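Local coordinates for SusD superfamily protein (Bacteroides vulgatus, PDB 3MYV) that probably binds polysaccharide at the cell surface as an outer-membrane protein of the SusD family, helping to capture glycans for uptake, at residues A[45-50]-A[280-285]; A[56-61]-A[414-419]; A[188-193]-A[214-219]; A[195-200]-A[210-215]. One frame throughout, in Å; residues are numbered along the deposited sequence. Where two conformers were deposited one is given.

In the fold
Two neighbourhoods of one SusD-type chain show how contact chemistry follows place in the fold. Interactions 1 and 2 touch one another, through Gln49 with Tyr414 and Ser50 with Asn58, and tie early parts of the chain to segments more than two hundred residues later; both rest largely on hydrogen bonds, with a salt-bridge network in the buried interaction 1 and a tyrosine-histidine pair in the partly buried interaction 2. Interactions 3 and 4, both buried and with centres about 8 Å apart, join the same two helices, 189-202 and 206-223. Interaction 4 is apolar in its side chains across the helices, whereas interaction 3 adds a salt bridge beside its leucine packing. Interactions 1 and 3 lie on opposite sides of the chain's centre.

Interaction 1: A[45-50]-A[280-285]; sequences GDDMQS and TQKYAE
The backbones of 45-50 and 280-285 meet where Thr280 N donates to Asp47 O at 2.9 Å. One residue earlier, Asp46 O accepts from the hydroxyl of the same threonine, OG1 to O 2.7 Å. That hydroxyl sits between the backbone N and the carbonyl carbon of Thr280 (chi1 57°), from where it also accepts from Tyr283 N: Thr280 is the N-cap of helix 281-288, so a single oxygen both caps the helix and holds the loop. Strand 48-50 pairs antiparallel with strand 277-279, and the cap follows directly on this two-stranded sheet. The methyl CG2 of Thr280 packs on Gln49 CB at 3.9 Å, while a water bridges Gln49 OE1 and Gln281 N and Gln49 NE2 bonds Tyr414 O. Lys282, its chain bent at chi2, brings NZ to the syn lone pair of Asp47 OD1 at 2.6 Å and makes a weaker bridge to Asp46 OD2 at 3.4 Å. Arg397 pairs with Asp46 OD1 and Ser388 bonds Asp47 OD2, which probably helps to hold both carboxylates for the lysine. Asp47 OD1 also lies at the edge of the Tyr283 ring, 3.7 Å from CD1, and the hydroxyl of that tyrosine bonds Lys389 O.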
loop_
_atom_site.group_PDB
_atom_site.type_symbol
_atom_site.label_atom_id
_atom_site.label_comp_id
_atom_site.label_asym_id
_atom_site.label_seq_id
_atom_site.Cartn_x
_atom_site.Cartn_y
_atom_site.Cartn_z
ATOM N N GLY A 45 -8.812 -8.172 -4.651
ATOM C CA GLY A 45 -8.232 -8.693 -5.881
ATOM C C GLY A 45 -8.666 -10.127 -6.201
ATOM O O GLY A 45 -9.679 -10.626 -5.690
ATOM N N ASP A 46 -7.875 -10.777 -7.049
ATOM C CA ASP A 46 -8.127 -12.165 -7.461
ATOM C C ASP A 46 -7.153 -13.179 -6.863
ATOM O O ASP A 46 -7.258 -14.400 -7.130
ATOM C CB ASP A 46 -8.103 -12.253 -8.998
ATOM C CG ASP A 46 -6.781 -11.822 -9.585
ATOM O OD1 ASP A 46 -5.950 -11.282 -8.838
ATOM O OD2 ASP A 46 -6.580 -12.022 -10.793
ATOM N N ASP A 47 -6.201 -12.699 -6.058
ATOM C CA ASP A 47 -5.109 -13.567 -5.559
ATOM C C ASP A 47 -5.209 -13.993 -4.106
ATOM O O ASP A 47 -4.543 -14.961 -3.695
ATOM C CB ASP A 47 -3.756 -12.888 -5.760
ATOM C CG ASP A 47 -3.352 -12.813 -7.232
ATOM O OD1 ASP A 47 -3.695 -13.758 -7.981
ATOM O OD2 ASP A 47 -2.684 -11.816 -7.609
HETATM N N MSE A 48 -6.029 -13.283 -3.336
HETATM C CA MSE A 48 -6.354 -13.672 -1.964
HETATM C C MSE A 48 -7.840 -13.593 -1.740
HETATM O O MSE A 48 -8.526 -12.815 -2.403
HETATM C CB MSE A 48 -5.654 -12.770 -0.956
HETATM C CG MSE A 48 -4.138 -12.791 -1.049
HETATM SE SE MSE A 48 -3.196 -12.231 0.549
HETATM C CE MSE A 48 -3.379 -13.837 1.589
ATOM N N GLN A 49 -8.326 -14.431 -0.826
ATOM C CA GLN A 49 -9.728 -14.449 -0.485
ATOM C C GLN A 49 -9.908 -14.675 1.005
ATOM O O GLN A 49 -9.002 -15.156 1.711
ATOM C CB GLN A 49 -10.451 -15.539 -1.297
ATOM C CG GLN A 49 -10.009 -16.958 -0.930
ATOM C CD GLN A 49 -10.951 -18.002 -1.453
ATOM O OE1 GLN A 49 -10.871 -18.409 -2.609
ATOM N NE2 GLN A 49 -11.835 -18.462 -0.590
ATOM N N SER A 50 -11.093 -14.344 1.482
ATOM C CA SER A 50 -11.496 -14.662 2.840
ATOM C C SER A 50 -11.724 -16.159 3.072
ATOM O O SER A 50 -12.058 -16.918 2.166
ATOM C CB SER A 50 -12.816 -13.912 3.165
ATOM O OG SER A 50 -13.199 -14.098 4.506
ATOM N N THR A 280 -5.963 -17.501 -3.276
ATOM C CA THR A 280 -6.980 -18.167 -4.084
ATOM C C THR A 280 -6.353 -19.369 -4.816
ATOM O O THR A 280 -5.100 -19.507 -4.901
ATOM C CB THR A 280 -7.537 -17.199 -5.127
ATOM O OG1 THR A 280 -6.444 -16.712 -5.910
ATOM C CG2 THR A 280 -8.269 -16.029 -4.460
ATOM N N GLN A 281 -7.214 -20.242 -5.330
ATOM C CA GLN A 281 -6.763 -21.368 -6.123
ATOM C C GLN A 281 -5.992 -20.860 -7.356
ATOM O O GLN A 281 -4.977 -21.436 -7.738
ATOM C CB GLN A 281 -7.935 -22.266 -6.530
ATOM C CG GLN A 281 -7.483 -23.604 -7.119
ATOM C CD GLN A 281 -8.629 -24.523 -7.480
ATOM O OE1 GLN A 281 -9.584 -24.675 -6.725
ATOM N NE2 GLN A 281 -8.522 -25.168 -8.632
ATOM N N LYS A 282 -6.448 -19.758 -7.945
ATOM C CA LYS A 282 -5.779 -19.156 -9.102
ATOM C C LYS A 282 -4.329 -18.801 -8.775
ATOM O O LYS A 282 -3.429 -19.143 -9.531
ATOM C CB LYS A 282 -6.548 -17.922 -9.588
ATOM C CG LYS A 282 -5.842 -17.102 -10.655
ATOM C CD LYS A 282 -5.323 -15.758 -10.103
ATOM C CE LYS A 282 -4.353 -15.100 -11.070
ATOM N NZ LYS A 282 -3.743 -13.828 -10.585
ATOM N N TYR A 283 -4.083 -18.155 -7.647
ATOM C CA TYR A 283 -2.725 -17.770 -7.312
ATOM C C TYR A 283 -1.863 -19.015 -7.012
ATOM O O TYR A 283 -0.733 -19.138 -7.478
ATOM C CB TYR A 283 -2.677 -16.824 -6.123
ATOM C CG TYR A 283 -1.254 -16.353 -5.828
ATOM C CD1 TYR A 283 -0.713 -15.257 -6.496
ATOM C CD2 TYR A 283 -0.435 -17.034 -4.935
ATOM C CE1 TYR A 283 0.566 -14.825 -6.253
ATOM C CE2 TYR A 283 0.871 -16.625 -4.707
ATOM C CZ TYR A 283 1.364 -15.503 -5.379
ATOM O OH TYR A 283 2.655 -15.079 -5.158
ATOM N N ALA A 284 -2.425 -19.942 -6.254
ATOM C CA ALA A 284 -1.716 -21.150 -5.894
ATOM C C ALA A 284 -1.320 -21.925 -7.144
ATOM O O ALA A 284 -0.167 -22.343 -7.287
ATOM C CB ALA A 284 -2.569 -21.990 -4.986
ATOM N N GLU A 285 -2.268 -22.091 -8.058
ATOM C CA GLU A 285 -1.998 -22.781 -9.335
ATOM C C GLU A 285 -0.967 -22.081 -10.220
ATOM O O GLU A 285 -0.141 -22.767 -10.805
ATOM C CB GLU A 285 -3.288 -22.989 -10.129
ATOM C CG GLU A 285 -4.138 -24.032 -9.516
ATOM C CD GLU A 285 -5.461 -24.248 -10.242
ATOM O OE1 GLU A 285 -5.795 -23.509 -11.208
ATOM O OE2 GLU A 285 -6.157 -25.172 -9.807
HETATM O O HOH W 1 -10.075 -19.821 -4.926
#

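Interaction 2: A[56-61]-A[414-419]; sequences VCNTCY and YHLPSV
Tyr61 and His415 lie almost coplanar, 2° between their ring planes, and meet by their edges without overlapping. The pair is joined at the tyrosine oxygen: Tyr61 OH lies 2.7 Å from His415 ND1, near the plane of the imidazole, in a hydrogen bond whose donor may be either partner. The same oxygen, Tyr61 OH, accepts from Leu416 N at 3.0 Å with an angle of 151°, so two polar groups of the loop grip one phenol. Tyr61 can reach them because its CG stands anti to the backbone N (chi1 172°), sending the ring out from the last turn of helix 56-61. The loop that receives it folds as a type II beta turn from Leu416 to Val419, and the side chains at the two ends of this turn pack against the phenol. Leu416 CG approaches Tyr61 CE2 at 3.7 Å, and Val419 CG2 comes to 3.6 Å from Tyr61 CZ, its side chain crossing the tyrosine at about a right angle. A phenylalanine here would probably keep much of this apolar packing but leave His415 ND1 and the amide of Leu416 without their shared partner. One turn earlier in the helix, Asn58 ND2 lies 4.1 Å from Leu416 CD1 and bonds Ser50 OG. The main chain of Tyr61 is tied to the loop region as well, since its carbonyl accepts from Arg410.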
loop_
_atom_site.group_PDB
_atom_site.type_symbol
_atom_site.label_atom_id
_atom_site.label_comp_id
_atom_site.label_asym_id
_atom_site.label_seq_id
_atom_site.Cartn_x
_atom_site.Cartn_y
_atom_site.Cartn_z
ATOM N N VAL A 56 -12.513 -8.046 8.969
ATOM C CA VAL A 56 -12.184 -7.087 7.892
ATOM C C VAL A 56 -11.784 -7.771 6.588
ATOM O O VAL A 56 -12.110 -7.279 5.499
ATOM C CB VAL A 56 -11.105 -6.046 8.330
ATOM C CG1 VAL A 56 -9.750 -6.702 8.507
ATOM C CG2 VAL A 56 -11.030 -4.885 7.330
ATOM N N CYS A 57 -11.113 -8.912 6.659
ATOM C CA CYS A 57 -10.807 -9.661 5.438
ATOM C C CYS A 57 -12.114 -10.052 4.735
ATOM O O CYS A 57 -12.241 -9.924 3.517
ATOM C CB CYS A 57 -9.964 -10.910 5.735
ATOM S SG CYS A 57 -8.211 -10.529 6.129
ATOM N N ASN A 58 -13.080 -10.520 5.519
ATOM C CA ASN A 58 -14.333 -11.021 4.984
ATOM C C ASN A 58 -15.187 -9.905 4.331
ATOM O O ASN A 58 -15.625 -10.046 3.197
ATOM C CB ASN A 58 -15.093 -11.761 6.065
ATOM C CG ASN A 58 -16.327 -12.439 5.535
ATOM O OD1 ASN A 58 -17.367 -11.828 5.432
ATOM N ND2 ASN A 58 -16.209 -13.699 5.198
ATOM N N THR A 59 -15.378 -8.800 5.051
ATOM C CA THR A 59 -16.190 -7.692 4.566
ATOM C C THR A 59 -15.500 -7.040 3.363
ATOM O O THR A 59 -16.159 -6.725 2.404
ATOM C CB THR A 59 -16.504 -6.685 5.689
ATOM O OG1 THR A 59 -15.289 -6.126 6.225
ATOM C CG2 THR A 59 -17.339 -7.390 6.835
ATOM N N CYS A 60 -14.168 -6.903 3.379
ATOM C CA CYS A 60 -13.476 -6.429 2.152
ATOM C C CYS A 60 -13.675 -7.387 0.967
ATOM O O CYS A 60 -14.037 -6.973 -0.145
ATOM C CB CYS A 60 -11.985 -6.184 2.407
ATOM S SG CYS A 60 -11.661 -4.725 3.445
ATOM N N TYR A 61 -13.457 -8.671 1.198
ATOM C CA TYR A 61 -13.628 -9.666 0.133
ATOM C C TYR A 61 -15.033 -9.639 -0.454
ATOM O O TYR A 61 -15.222 -9.725 -1.671
ATOM C CB TYR A 61 -13.320 -11.037 0.721
ATOM C CG TYR A 61 -13.615 -12.208 -0.159
ATOM C CD1 TYR A 61 -12.801 -12.499 -1.243
ATOM C CD2 TYR A 61 -14.629 -13.098 0.159
ATOM C CE1 TYR A 61 -13.057 -13.631 -2.051
ATOM C CE2 TYR A 61 -14.883 -14.222 -0.620
ATOM C CZ TYR A 61 -14.089 -14.485 -1.718
ATOM O OH TYR A 61 -14.364 -15.584 -2.479
ATOM N N TYR A 414 -11.964 -22.192 -4.776
ATOM C CA TYR A 414 -12.636 -22.313 -3.505
ATOM C C TYR A 414 -13.137 -20.949 -3.001
ATOM O O TYR A 414 -13.231 -20.693 -1.798
ATOM C CB TYR A 414 -11.732 -23.021 -2.487
ATOM C CG TYR A 414 -10.277 -22.595 -2.381
ATOM C CD1 TYR A 414 -9.899 -21.498 -1.597
ATOM C CD2 TYR A 414 -9.260 -23.342 -2.989
ATOM C CE1 TYR A 414 -8.568 -21.126 -1.469
ATOM C CE2 TYR A 414 -7.930 -22.997 -2.856
ATOM C CZ TYR A 414 -7.578 -21.877 -2.090
ATOM O OH TYR A 414 -6.251 -21.546 -1.957
ATOM N N HIS A 415 -13.512 -20.091 -3.934
ATOM C CA HIS A 415 -14.191 -18.852 -3.583
ATOM C C HIS A 415 -15.469 -19.124 -2.795
ATOM O O HIS A 415 -16.139 -20.152 -2.985
ATOM C CB HIS A 415 -14.498 -18.019 -4.827
ATOM C CG HIS A 415 -13.323 -17.231 -5.330
ATOM N ND1 HIS A 415 -12.912 -16.053 -4.739
ATOM C CD2 HIS A 415 -12.491 -17.437 -6.377
ATOM C CE1 HIS A 415 -11.867 -15.582 -5.395
ATOM N NE2 HIS A 415 -11.579 -16.412 -6.381
ATOM N N LEU A 416 -15.808 -18.192 -1.915
ATOM C CA LEU A 416 -17.026 -18.304 -1.127
ATOM C C LEU A 416 -18.283 -18.023 -1.935
ATOM O O LEU A 416 -18.243 -17.308 -2.944
ATOM C CB LEU A 416 -16.986 -17.332 0.046
ATOM C CG LEU A 416 -15.785 -17.397 1.000
ATOM C CD1 LEU A 416 -16.020 -16.468 2.185
ATOM C CD2 LEU A 416 -15.555 -18.829 1.464
ATOM N N PRO A 417 -19.420 -18.562 -1.476
ATOM C CA PRO A 417 -20.667 -18.249 -2.189
ATOM C C PRO A 417 -20.941 -16.742 -2.216
ATOM O O PRO A 417 -20.601 -16.028 -1.285
ATOM C CB PRO A 417 -21.754 -18.964 -1.360
ATOM C CG PRO A 417 -21.037 -20.029 -0.597
ATOM C CD PRO A 417 -19.628 -19.496 -0.358
ATOM N N SER A 418 -21.560 -16.281 -3.286
ATOM C CA SER A 418 -21.984 -14.906 -3.427
ATOM C C SER A 418 -20.875 -13.882 -3.549
ATOM O O SER A 418 -21.167 -12.692 -3.541
ATOM C CB SER A 418 -22.939 -14.520 -2.297
ATOM O OG SER A 418 -24.087 -15.340 -2.349
ATOM N N VAL A 419 -19.625 -14.316 -3.706
ATOM C CA VAL A 419 -18.545 -13.373 -4.026
ATOM C C VAL A 419 -18.920 -12.603 -5.309
ATOM O O VAL A 419 -19.613 -13.144 -6.193
ATOM C CB VAL A 419 -17.183 -14.061 -4.202
ATOM C CG1 VAL A 419 -17.196 -15.032 -5.400
ATOM C CG2 VAL A 419 -16.068 -13.000 -4.338
#

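Interaction 3: A[188-193]-A[214-219]; sequences NKYAAR and DQLIKD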
loop_
_atom_site.group_PDB
_atom_site.type_symbol
_atom_site.label_atom_id
_atom_site.label_comp_id
_atom_site.label_asym_id
_atom_site.label_seq_id
_atom_site.Cartn_x
_atom_site.Cartn_y
_atom_site.Cartn_z
ATOM N N ASN A 188 12.310 7.768 5.005
ATOM C CA ASN A 188 13.406 8.678 4.686
ATOM C C ASN A 188 13.266 9.120 3.224
ATOM O O ASN A 188 12.266 8.818 2.580
ATOM C CB ASN A 188 14.770 8.023 4.931
ATOM C CG ASN A 188 15.052 6.852 3.983
ATOM O OD1 ASN A 188 14.178 6.418 3.256
ATOM N ND2 ASN A 188 16.287 6.357 3.992
ATOM N N LYS A 189 14.261 9.824 2.705
ATOM C CA LYS A 189 14.179 10.372 1.336
ATOM C C LYS A 189 13.960 9.274 0.302
ATOM O O LYS A 189 13.181 9.441 -0.635
ATOM C CB LYS A 189 15.440 11.178 1.015
ATOM C CG LYS A 189 15.365 11.982 -0.279
ATOM C CD LYS A 189 16.647 12.816 -0.434
ATOM C CE LYS A 189 16.690 13.482 -1.777
ATOM N NZ LYS A 189 17.672 14.552 -1.802
ATOM N N TYR A 190 14.616 8.130 0.478
ATOM C CA TYR A 190 14.394 7.027 -0.440
ATOM C C TYR A 190 12.954 6.537 -0.471
ATOM O O TYR A 190 12.403 6.314 -1.555
ATOM C CB TYR A 190 15.330 5.872 -0.148
ATOM C CG TYR A 190 16.746 6.077 -0.586
ATOM C CD1 TYR A 190 17.180 5.645 -1.842
ATOM C CD2 TYR A 190 17.681 6.600 0.288
ATOM C CE1 TYR A 190 18.508 5.804 -2.230
ATOM C CE2 TYR A 190 19.002 6.744 -0.074
ATOM C CZ TYR A 190 19.407 6.353 -1.327
ATOM O OH TYR A 190 20.723 6.508 -1.656
ATOM N N ALA A 191 12.353 6.354 0.705
ATOM C CA ALA A 191 10.962 5.964 0.844
ATOM C C ALA A 191 10.058 6.949 0.154
ATOM O O ALA A 191 9.125 6.577 -0.600
ATOM C CB ALA A 191 10.578 5.868 2.366
ATOM N N ALA A 192 10.281 8.222 0.447
ATOM C CA ALA A 192 9.457 9.278 -0.148
ATOM C C ALA A 192 9.520 9.304 -1.677
ATOM O O ALA A 192 8.496 9.540 -2.331
ATOM C CB ALA A 192 9.855 10.681 0.421
ATOM N N ARG A 193 10.711 9.092 -2.245
ATOM C CA ARG A 193 10.850 8.995 -3.703
ATOM C C ARG A 193 10.172 7.726 -4.241
ATOM O O ARG A 193 9.546 7.765 -5.288
ATOM C CB ARG A 193 12.334 9.023 -4.129
ATOM C CG ARG A 193 13.058 10.337 -3.750
ATOM C CD ARG A 193 14.561 10.186 -3.906
ATOM N NE ARG A 193 14.953 10.084 -5.305
ATOM C CZ ARG A 193 16.097 9.570 -5.734
ATOM N NH1 ARG A 193 16.968 9.005 -4.882
ATOM N NH2 ARG A 193 16.365 9.596 -7.023
ATOM N N ASP A 214 13.714 4.733 -12.206
ATOM C CA ASP A 214 15.041 4.432 -12.764
ATOM C C ASP A 214 16.157 5.068 -11.929
ATOM O O ASP A 214 17.158 4.412 -11.615
ATOM C CB ASP A 214 15.087 4.927 -14.220
ATOM C CG ASP A 214 16.457 4.723 -14.872
ATOM O OD1 ASP A 214 16.880 3.570 -15.082
ATOM O OD2 ASP A 214 17.090 5.743 -15.148
ATOM N N GLN A 215 16.009 6.349 -11.567
ATOM C CA GLN A 215 17.089 7.035 -10.864
ATOM C C GLN A 215 17.209 6.516 -9.446
ATOM O O GLN A 215 18.316 6.444 -8.900
ATOM C CB GLN A 215 16.880 8.557 -10.837
ATOM C CG GLN A 215 18.119 9.314 -10.328
ATOM C CD GLN A 215 19.340 9.073 -11.201
ATOM O OE1 GLN A 215 19.314 9.341 -12.405
ATOM N NE2 GLN A 215 20.407 8.561 -10.608
ATOM N N LEU A 216 16.067 6.174 -8.843
ATOM C CA LEU A 216 16.030 5.650 -7.478
ATOM C C LEU A 216 16.746 4.303 -7.420
ATOM O O LEU A 216 17.502 4.022 -6.470
ATOM C CB LEU A 216 14.552 5.527 -7.008
ATOM C CG LEU A 216 14.273 5.026 -5.589
ATOM C CD1 LEU A 216 14.986 5.884 -4.577
ATOM C CD2 LEU A 216 12.741 5.006 -5.288
ATOM N N ILE A 217 16.512 3.455 -8.419
ATOM C CA ILE A 217 17.204 2.163 -8.500
ATOM C C ILE A 217 18.703 2.378 -8.669
ATOM O O ILE A 217 19.518 1.719 -8.002
ATOM C CB ILE A 217 16.665 1.300 -9.653
ATOM C CG1 ILE A 217 15.222 0.843 -9.363
ATOM C CG2 ILE A 217 17.518 0.091 -9.887
ATOM C CD1 ILE A 217 14.496 0.394 -10.616
ATOM N N LYS A 218 19.066 3.326 -9.540
ATOM C CA LYS A 218 20.471 3.629 -9.760
ATOM C C LYS A 218 21.131 4.139 -8.479
ATOM O O LYS A 218 22.250 3.702 -8.142
ATOM C CB LYS A 218 20.643 4.623 -10.891
ATOM C CG LYS A 218 20.359 4.035 -12.264
ATOM C CD LYS A 218 20.275 5.107 -13.303
ATOM C CE LYS A 218 20.308 4.545 -14.702
ATOM N NZ LYS A 218 19.844 5.636 -15.641
ATOM N N ASP A 219 20.427 5.021 -7.759
ATOM C CA ASP A 219 20.942 5.574 -6.506
ATOM C C ASP A 219 21.083 4.496 -5.420
ATOM O O ASP A 219 22.068 4.492 -4.679
ATOM C CB ASP A 219 20.071 6.722 -5.984
ATOM C CG ASP A 219 20.054 7.929 -6.911
ATOM O OD1 ASP A 219 20.928 8.032 -7.823
ATOM O OD2 ASP A 219 19.134 8.766 -6.748
#
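Arg193 and Asp219 form a salt bridge across an antiparallel helical hairpin, helices 189-202 and 206-223, consistent with the TPR-like helix pairs of the SusD family. The axes of the two short segments come within 10.8 Å at an angle of 154°. Both terminal nitrogens of Arg193 converge on a single oxygen: NH1 and NH2 each lie 2.9 Å from Asp219 OD2, NH1 on its anti lone pair and NH2 nearly in line with the C-O bond. The carboxylate is turned 38° from the guanidinium plane. Its other oxygen, Asp219 OD1, accepts from Gln215 NE2 at 2.9 Å, met from above the carboxylate plane, so a residue one turn back helps to fix its rotation. An alanine in place of Asp219 is likely to leave the Arg193 guanidinium without its anionic mate and Gln215 NE2 without this acceptor.

Apolar packing centres on Leu216, which with CG anti to the backbone N (chi1 -179°) extends between Tyr190 and Arg193. Leu216 CD1 meets Tyr190 CD1 at 3.5 Å, and the Tyr190 ring also meets that of Tyr226. The same Leu216 methyl covers one face of the Arg193 guanidinium, offset toward the rim, with CD1 3.7 Å from NH1.

Interaction 4: A[195-200]-A[210-215]; sequences LLARIY and FDLADQ. With EDO (1,2-ethanediol), chain I.
One face of the Tyr200 ring is covered by Leu196 CD1 from the preceding turn of its own helix, offset toward the rim, while Leu212 CD2 comes obliquely from the opposing helix to 3.7 Å from Tyr200 CE2. The Arg198 guanidinium, on another side of helix 189-202, has at its edge O2 of a bound 1,2-ethanediol, probably a crystallisation additive. The two arms of the hairpin, 189-202 and 206-223, close to 8.8 Å between segment axes here, at 155°. The small alanines probably allow this close approach: Ala197 CB lies 4.4 Å from Ala213 CB. With its CG anti to the backbone N (chi1 -179°), Leu212 reaches across so that CD2 lies among Leu196, Ala197 and Tyr200. Leu212 CD2 is 3.7 Å from Leu196 CG and 3.6 Å from Ala197 N, and the Leu212 side chain crosses those of Leu196 and Tyr200 at about right angles. The side-chain packing across the helices is apolar, and the polar end of the tyrosine turns to Glu172 of helix 160-177. Arg198 serves another neighbourhood, in a salt bridge with Glu336 through NE and bonding Val331 O through NH2; its remaining nitrogen, NH1, donates to the diol O2 at 2.7 Å with an angle of 147°.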
loop_
_atom_site.group_PDB
_atom_site.type_symbol
_atom_site.label_atom_id
_atom_site.label_comp_id
_atom_site.label_asym_id
_atom_site.label_seq_id
_atom_site.Cartn_x
_atom_site.Cartn_y
_atom_site.Cartn_z
ATOM N N LEU A 195 7.530 6.283 -2.964
ATOM C CA LEU A 195 6.098 6.558 -2.899
ATOM C C LEU A 195 5.673 7.489 -4.060
ATOM O O LEU A 195 4.642 7.265 -4.711
ATOM C CB LEU A 195 5.733 7.173 -1.532
ATOM C CG LEU A 195 4.281 7.568 -1.283
ATOM C CD1 LEU A 195 3.322 6.415 -1.506
ATOM C CD2 LEU A 195 4.084 8.170 0.123
ATOM N N LEU A 196 6.478 8.517 -4.301
ATOM C CA LEU A 196 6.239 9.476 -5.398
ATOM C C LEU A 196 6.234 8.782 -6.765
ATOM O O LEU A 196 5.426 9.127 -7.633
ATOM C CB LEU A 196 7.297 10.587 -5.367
ATOM C CG LEU A 196 7.154 11.720 -6.394
ATOM C CD1 LEU A 196 5.754 12.329 -6.301
ATOM C CD2 LEU A 196 8.231 12.792 -6.256
ATOM N N ALA A 197 7.154 7.822 -6.981
ATOM C CA ALA A 197 7.153 7.074 -8.250
ATOM C C ALA A 197 5.837 6.314 -8.384
ATOM O O ALA A 197 5.256 6.294 -9.473
ATOM C CB ALA A 197 8.333 6.129 -8.353
ATOM N N ARG A 198 5.371 5.693 -7.294
ATOM C CA ARG A 198 4.063 4.999 -7.319
ATOM C C ARG A 198 2.949 5.966 -7.672
ATOM O O ARG A 198 2.081 5.662 -8.513
ATOM C CB ARG A 198 3.792 4.306 -5.974
ATOM C CG ARG A 198 2.466 3.589 -5.850
ATOM C CD ARG A 198 2.077 3.426 -4.400
ATOM N NE ARG A 198 2.901 2.412 -3.729
ATOM C CZ ARG A 198 2.787 2.087 -2.449
ATOM N NH1 ARG A 198 1.900 2.713 -1.675
ATOM N NH2 ARG A 198 3.569 1.150 -1.931
ATOM N N ILE A 199 2.942 7.132 -7.013
ATOM C CA ILE A 199 1.856 8.079 -7.207
ATOM C C ILE A 199 1.875 8.638 -8.636
ATOM O O ILE A 199 0.811 8.781 -9.261
ATOM C CB ILE A 199 1.841 9.173 -6.083
ATOM C CG1 ILE A 199 1.406 8.528 -4.749
ATOM C CG2 ILE A 199 0.884 10.346 -6.419
ATOM C CD1 ILE A 199 1.713 9.389 -3.494
ATOM N N TYR A 200 3.062 8.945 -9.162
ATOM C CA TYR A 200 3.166 9.347 -10.580
ATOM C C TYR A 200 2.501 8.291 -11.476
ATOM O O TYR A 200 1.709 8.613 -12.363
ATOM C CB TYR A 200 4.621 9.495 -11.026
ATOM C CG TYR A 200 5.363 10.750 -10.626
ATOM C CD1 TYR A 200 4.752 12.006 -10.615
ATOM C CD2 TYR A 200 6.717 10.674 -10.269
ATOM C CE1 TYR A 200 5.479 13.150 -10.266
ATOM C CE2 TYR A 200 7.419 11.774 -9.922
ATOM C CZ TYR A 200 6.808 13.017 -9.916
ATOM O OH TYR A 200 7.567 14.110 -9.545
ATOM N N PHE A 210 8.702 6.535 -14.654
ATOM C CA PHE A 210 9.880 5.790 -15.146
ATOM C C PHE A 210 11.166 6.490 -14.725
ATOM O O PHE A 210 12.055 5.879 -14.134
ATOM C CB PHE A 210 9.846 5.598 -16.664
ATOM C CG PHE A 210 11.068 4.929 -17.182
ATOM C CD1 PHE A 210 11.194 3.552 -17.112
ATOM C CD2 PHE A 210 12.153 5.675 -17.616
ATOM C CE1 PHE A 210 12.364 2.928 -17.519
ATOM C CE2 PHE A 210 13.332 5.053 -18.002
ATOM C CZ PHE A 210 13.426 3.683 -17.963
ATOM N N ASP A 211 11.260 7.791 -14.988
ATOM C CA ASP A 211 12.522 8.491 -14.767
ATOM C C ASP A 211 12.903 8.466 -13.280
ATOM O O ASP A 211 14.075 8.292 -12.937
ATOM C CB ASP A 211 12.444 9.935 -15.236
ATOM C CG ASP A 211 12.411 10.090 -16.737
ATOM O OD1 ASP A 211 12.742 9.146 -17.464
ATOM O OD2 ASP A 211 12.055 11.203 -17.180
ATOM N N LEU A 212 11.914 8.647 -12.404
ATOM C CA LEU A 212 12.156 8.617 -10.964
ATOM C C LEU A 212 12.511 7.214 -10.503
ATOM O O LEU A 212 13.465 7.028 -9.719
ATOM C CB LEU A 212 10.943 9.155 -10.179
ATOM C CG LEU A 212 11.097 9.190 -8.642
ATOM C CD1 LEU A 212 12.395 9.872 -8.193
ATOM C CD2 LEU A 212 9.917 9.895 -7.995
ATOM N N ALA A 213 11.752 6.221 -10.965
ATOM C CA ALA A 213 11.983 4.823 -10.526
ATOM C C ALA A 213 13.371 4.383 -10.975
ATOM O O ALA A 213 14.123 3.779 -10.218
ATOM C CB ALA A 213 10.911 3.858 -11.093
ATOM N N ASP A 214 13.714 4.733 -12.206
ATOM C CA ASP A 214 15.041 4.432 -12.764
ATOM C C ASP A 214 16.157 5.068 -11.929
ATOM O O ASP A 214 17.158 4.412 -11.615
ATOM C CB ASP A 214 15.087 4.927 -14.220
ATOM C CG ASP A 214 16.457 4.723 -14.872
ATOM O OD1 ASP A 214 16.880 3.570 -15.082
ATOM O OD2 ASP A 214 17.090 5.743 -15.148
ATOM N N GLN A 215 16.009 6.349 -11.567
ATOM C CA GLN A 215 17.089 7.035 -10.864
ATOM C C GLN A 215 17.209 6.516 -9.446
ATOM O O GLN A 215 18.316 6.444 -8.900
ATOM C CB GLN A 215 16.880 8.557 -10.837
ATOM C CG GLN A 215 18.119 9.314 -10.328
ATOM C CD GLN A 215 19.340 9.073 -11.201
ATOM O OE1 GLN A 215 19.314 9.341 -12.405
ATOM N NE2 GLN A 215 20.407 8.561 -10.608
HETATM C C1 EDO I . 0.140 -0.737 0.792
HETATM O O1 EDO I . -0.474 -1.039 -0.454
HETATM C C2 EDO I . 1.309 0.235 0.599
HETATM O O2 EDO I . 0.862 1.632 0.539
#